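Local coordinates for penaeus monodon metallodensovirus major capsid protein (Penaeus monodon metallodensovirus, PDB 6WH7), which forms the icosahedral capsid of a shrimp-infecting densovirus, sixty copies of it assembling into the shell that probably encloses and protects the viral genome, at residues Ile72-Asn86 / Gly267-Arg279. Numbering follows the deposited sequence.
Sequences IRGLTPTEMIVIPWN and GMAGHYLSFPPIR
Trp-85 lies between Met-268 and His-271, which cover opposite faces of its indole. The His-271 ring stacks face to face on the five-membered ring, centroids 3.8 Å apart and planes inclined by 10°. On the other face, Met-268 SD sits over the six-membered ring, 3.5 Å from its centroid, a Met-aromatic contact; the bend of the methionine at chi3 (-76°) turns CE onward to Asn-86. In the plane of the indole, NE1 donates to Ala-269 O at 2.7 Å, nearly in line with that carbonyl, which fixes the ring's rotation. His-271 is held as well by a hydrogen bond between its ND1 and Tyr-126 OH.

Beyond this sandwich, strands 79-83 and 270-274 run antiparallel. Ile-81 and Leu-273 form a hydrogen-bonded pair, with Ile-81 N to Leu-273 O at 2.6 Å and Leu-273 N to Ile-81 O at 2.8 Å. On the face of the sheet bearing Leu-273, its CD1 meets CD1 of both Ile-72 and Ile-83, packing that Phe-291 of strand 287-302 extends. On the other face, Met-80 SD rests over the Tyr-272 ring, 3.9 Å from its centroid.

Toward Pro-77 the contact thins. Leu-75 CD2 and Ile-72 CG2 still touch Phe-275, but further along the main side-chain contact is Pro-77 CB against Pro-277 CB at 3.5 Å, while Thr-76 and Arg-279 reach the surface, where Arg-279 packs on Asn-71 of a neighbouring subunit. The chain turns a corner at Gly-74, from the sheet that holds Ile-72 to the one that holds strand 79-83, the two packing face to face as in the jelly-roll beta-sandwich of parvoviral capsid proteins.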
# COMPACT_ATOMS: atom_id res chain seq x y z
N ILE A 72 8.39 -21.47 -100.40
CA ILE A 72 7.79 -22.76 -100.68
C ILE A 72 6.69 -22.56 -101.71
O ILE A 72 5.72 -21.85 -101.46
CB ILE A 72 7.23 -23.40 -99.40
CG1 ILE A 72 8.38 -23.73 -98.46
CG2 ILE A 72 6.46 -24.65 -99.73
CD1 ILE A 72 7.92 -24.15 -97.12
N ARG A 73 6.85 -23.17 -102.87
CA ARG A 73 5.91 -22.98 -103.96
C ARG A 73 5.58 -24.29 -104.64
O ARG A 73 6.40 -25.22 -104.67
CB ARG A 73 6.45 -22.00 -105.00
CG ARG A 73 6.51 -20.59 -104.52
CD ARG A 73 6.92 -19.71 -105.66
NE ARG A 73 5.98 -19.88 -106.76
CZ ARG A 73 4.79 -19.29 -106.83
NH1 ARG A 73 4.39 -18.49 -105.85
NH2 ARG A 73 4.00 -19.51 -107.86
N GLY A 74 4.37 -24.36 -105.18
CA GLY A 74 3.94 -25.53 -105.92
C GLY A 74 3.74 -26.76 -105.09
O GLY A 74 3.80 -27.87 -105.61
N LEU A 75 3.47 -26.60 -103.80
CA LEU A 75 3.32 -27.73 -102.89
C LEU A 75 1.84 -28.07 -102.82
O LEU A 75 1.04 -27.27 -102.32
CB LEU A 75 3.88 -27.39 -101.51
CG LEU A 75 4.04 -28.51 -100.49
CD1 LEU A 75 5.18 -29.39 -100.91
CD2 LEU A 75 4.25 -27.97 -99.10
N THR A 76 1.46 -29.23 -103.33
CA THR A 76 0.08 -29.69 -103.24
C THR A 76 -0.19 -30.18 -101.83
O THR A 76 0.72 -30.37 -101.03
CB THR A 76 -0.17 -30.77 -104.29
OG1 THR A 76 0.65 -31.91 -104.02
CG2 THR A 76 0.14 -30.25 -105.67
N PRO A 77 -1.46 -30.38 -101.47
CA PRO A 77 -1.76 -30.83 -100.10
C PRO A 77 -1.31 -32.24 -99.79
O PRO A 77 -1.23 -32.60 -98.62
CB PRO A 77 -3.28 -30.70 -100.02
CG PRO A 77 -3.73 -30.82 -101.41
CD PRO A 77 -2.70 -30.08 -102.20
N THR A 78 -1.03 -33.05 -100.81
CA THR A 78 -0.54 -34.40 -100.56
C THR A 78 0.95 -34.41 -100.25
O THR A 78 1.40 -35.14 -99.36
CB THR A 78 -0.84 -35.29 -101.77
OG1 THR A 78 -2.26 -35.33 -101.98
CG2 THR A 78 -0.34 -36.69 -101.54
N GLU A 79 1.72 -33.62 -100.97
CA GLU A 79 3.15 -33.51 -100.77
C GLU A 79 3.47 -32.57 -99.61
O GLU A 79 2.68 -31.70 -99.25
CB GLU A 79 3.82 -33.07 -102.06
CG GLU A 79 3.31 -31.75 -102.57
CD GLU A 79 3.77 -31.44 -103.97
OE1 GLU A 79 4.69 -32.11 -104.46
OE2 GLU A 79 3.23 -30.50 -104.59
N MET A 80 4.65 -32.77 -99.02
CA MET A 80 5.09 -31.98 -97.88
C MET A 80 6.54 -31.57 -98.07
O MET A 80 7.29 -32.22 -98.79
CB MET A 80 4.96 -32.77 -96.58
CG MET A 80 6.03 -33.82 -96.44
SD MET A 80 5.68 -35.09 -95.24
CE MET A 80 4.85 -36.25 -96.29
N ILE A 81 6.92 -30.49 -97.41
CA ILE A 81 8.32 -30.07 -97.35
C ILE A 81 8.99 -30.78 -96.20
O ILE A 81 8.47 -30.79 -95.08
CB ILE A 81 8.44 -28.55 -97.19
CG1 ILE A 81 7.91 -27.83 -98.42
CG2 ILE A 81 9.88 -28.16 -96.96
CD1 ILE A 81 8.71 -28.12 -99.63
N VAL A 82 10.13 -31.38 -96.47
CA VAL A 82 10.89 -32.12 -95.47
C VAL A 82 11.96 -31.19 -94.92
O VAL A 82 12.83 -30.73 -95.67
CB VAL A 82 11.51 -33.38 -96.07
CG1 VAL A 82 12.30 -34.13 -95.03
CG2 VAL A 82 10.44 -34.25 -96.67
N ILE A 83 11.89 -30.88 -93.64
CA ILE A 83 12.87 -29.98 -93.04
C ILE A 83 14.09 -30.83 -92.71
O ILE A 83 14.04 -31.64 -91.78
CB ILE A 83 12.32 -29.29 -91.79
CG1 ILE A 83 10.94 -28.71 -92.05
CG2 ILE A 83 13.26 -28.20 -91.34
CD1 ILE A 83 10.89 -27.77 -93.17
N PRO A 84 15.20 -30.66 -93.40
CA PRO A 84 16.39 -31.48 -93.13
C PRO A 84 17.11 -31.00 -91.87
O PRO A 84 18.32 -30.77 -91.87
CB PRO A 84 17.24 -31.27 -94.38
CG PRO A 84 16.89 -29.92 -94.81
CD PRO A 84 15.46 -29.69 -94.47
N TRP A 85 16.36 -30.84 -90.80
CA TRP A 85 16.87 -30.21 -89.60
C TRP A 85 17.64 -31.20 -88.74
O TRP A 85 18.16 -30.82 -87.70
CB TRP A 85 15.72 -29.61 -88.80
CG TRP A 85 15.00 -30.61 -87.97
CD1 TRP A 85 14.25 -31.65 -88.41
CD2 TRP A 85 14.88 -30.60 -86.55
NE1 TRP A 85 13.73 -32.34 -87.34
CE2 TRP A 85 14.10 -31.70 -86.19
CE3 TRP A 85 15.38 -29.77 -85.54
CZ2 TRP A 85 13.80 -31.99 -84.87
CZ3 TRP A 85 15.09 -30.07 -84.24
CH2 TRP A 85 14.30 -31.17 -83.91
N ASN A 86 17.68 -32.46 -89.14
CA ASN A 86 18.49 -33.46 -88.48
C ASN A 86 19.84 -33.65 -89.14
O ASN A 86 20.61 -34.51 -88.71
CB ASN A 86 17.74 -34.79 -88.37
CG ASN A 86 17.30 -35.32 -89.70
OD1 ASN A 86 17.22 -34.59 -90.68
ND2 ASN A 86 17.02 -36.61 -89.75
N GLY A 267 16.97 -38.69 -80.38
CA GLY A 267 16.80 -38.51 -81.80
C GLY A 267 15.91 -37.31 -82.05
O GLY A 267 15.35 -36.73 -81.12
N MET A 268 15.79 -36.94 -83.31
CA MET A 268 14.97 -35.80 -83.70
C MET A 268 13.83 -36.25 -84.58
O MET A 268 14.03 -37.01 -85.53
CB MET A 268 15.79 -34.74 -84.41
CG MET A 268 16.75 -34.07 -83.49
SD MET A 268 17.43 -32.55 -84.13
CE MET A 268 18.55 -33.21 -85.26
N ALA A 269 12.64 -35.77 -84.26
CA ALA A 269 11.46 -36.11 -85.02
C ALA A 269 11.48 -35.40 -86.37
O ALA A 269 12.14 -34.38 -86.56
CB ALA A 269 10.20 -35.73 -84.25
N GLY A 270 10.75 -35.98 -87.32
CA GLY A 270 10.67 -35.38 -88.64
C GLY A 270 9.89 -34.10 -88.58
O GLY A 270 8.78 -34.05 -88.03
N HIS A 271 10.46 -33.03 -89.13
CA HIS A 271 9.74 -31.78 -89.26
C HIS A 271 9.34 -31.59 -90.71
O HIS A 271 10.12 -31.85 -91.62
CB HIS A 271 10.53 -30.59 -88.76
CG HIS A 271 10.71 -30.57 -87.27
ND1 HIS A 271 11.39 -29.57 -86.62
CD2 HIS A 271 10.32 -31.45 -86.32
CE1 HIS A 271 11.38 -29.82 -85.32
NE2 HIS A 271 10.74 -30.95 -85.12
N TYR A 272 8.11 -31.14 -90.90
CA TYR A 272 7.45 -31.17 -92.19
C TYR A 272 6.63 -29.91 -92.34
O TYR A 272 5.99 -29.46 -91.39
CB TYR A 272 6.55 -32.39 -92.29
CG TYR A 272 7.28 -33.70 -92.21
CD1 TYR A 272 8.21 -34.06 -93.16
CD2 TYR A 272 7.10 -34.53 -91.13
CE1 TYR A 272 8.87 -35.25 -93.08
CE2 TYR A 272 7.77 -35.71 -91.03
CZ TYR A 272 8.66 -36.06 -92.00
OH TYR A 272 9.32 -37.25 -91.89
N LEU A 273 6.65 -29.33 -93.53
CA LEU A 273 5.80 -28.21 -93.87
C LEU A 273 4.79 -28.65 -94.90
O LEU A 273 5.11 -29.42 -95.81
CB LEU A 273 6.62 -27.03 -94.39
CG LEU A 273 7.51 -26.42 -93.32
CD1 LEU A 273 8.36 -25.33 -93.88
CD2 LEU A 273 6.67 -25.91 -92.18
N SER A 274 3.56 -28.18 -94.74
CA SER A 274 2.46 -28.64 -95.57
C SER A 274 1.41 -27.56 -95.62
O SER A 274 1.38 -26.66 -94.77
CB SER A 274 1.89 -29.95 -95.03
OG SER A 274 0.83 -30.42 -95.83
N PHE A 275 0.55 -27.64 -96.62
CA PHE A 275 -0.55 -26.70 -96.67
C PHE A 275 -1.87 -27.45 -96.57
O PHE A 275 -1.96 -28.61 -96.99
CB PHE A 275 -0.53 -25.87 -97.96
CG PHE A 275 0.65 -24.98 -98.07
CD1 PHE A 275 0.69 -23.78 -97.41
CD2 PHE A 275 1.73 -25.34 -98.85
CE1 PHE A 275 1.78 -22.96 -97.51
CE2 PHE A 275 2.81 -24.52 -98.96
CZ PHE A 275 2.84 -23.33 -98.28
N PRO A 276 -2.90 -26.83 -96.02
CA PRO A 276 -4.19 -27.48 -95.93
C PRO A 276 -4.80 -27.65 -97.31
O PRO A 276 -4.65 -26.78 -98.18
CB PRO A 276 -5.01 -26.51 -95.08
CG PRO A 276 -4.39 -25.21 -95.33
CD PRO A 276 -2.93 -25.49 -95.43
N PRO A 277 -5.45 -28.78 -97.57
CA PRO A 277 -6.17 -28.93 -98.84
C PRO A 277 -7.37 -28.00 -98.88
O PRO A 277 -8.22 -28.01 -97.98
CB PRO A 277 -6.60 -30.39 -98.82
CG PRO A 277 -6.67 -30.74 -97.40
CD PRO A 277 -5.60 -29.96 -96.72
N ILE A 278 -7.46 -27.21 -99.94
CA ILE A 278 -8.58 -26.30 -100.14
C ILE A 278 -8.98 -26.40 -101.60
O ILE A 278 -8.17 -26.12 -102.48
CB ILE A 278 -8.23 -24.84 -99.79
CG1 ILE A 278 -7.55 -24.76 -98.43
CG2 ILE A 278 -9.49 -24.05 -99.68
CD1 ILE A 278 -7.02 -23.40 -98.10
N ARG A 279 -10.22 -26.79 -101.86
CA ARG A 279 -10.63 -27.12 -103.21
C ARG A 279 -11.08 -25.89 -103.99
O ARG A 279 -11.81 -25.05 -103.48
CB ARG A 279 -11.75 -28.16 -103.20
CG ARG A 279 -11.33 -29.50 -102.67
CD ARG A 279 -12.46 -30.49 -102.75
NE ARG A 279 -12.85 -30.77 -104.12
CZ ARG A 279 -14.04 -30.47 -104.65
NH1 ARG A 279 -14.97 -29.90 -103.90
NH2 ARG A 279 -14.30 -30.75 -105.91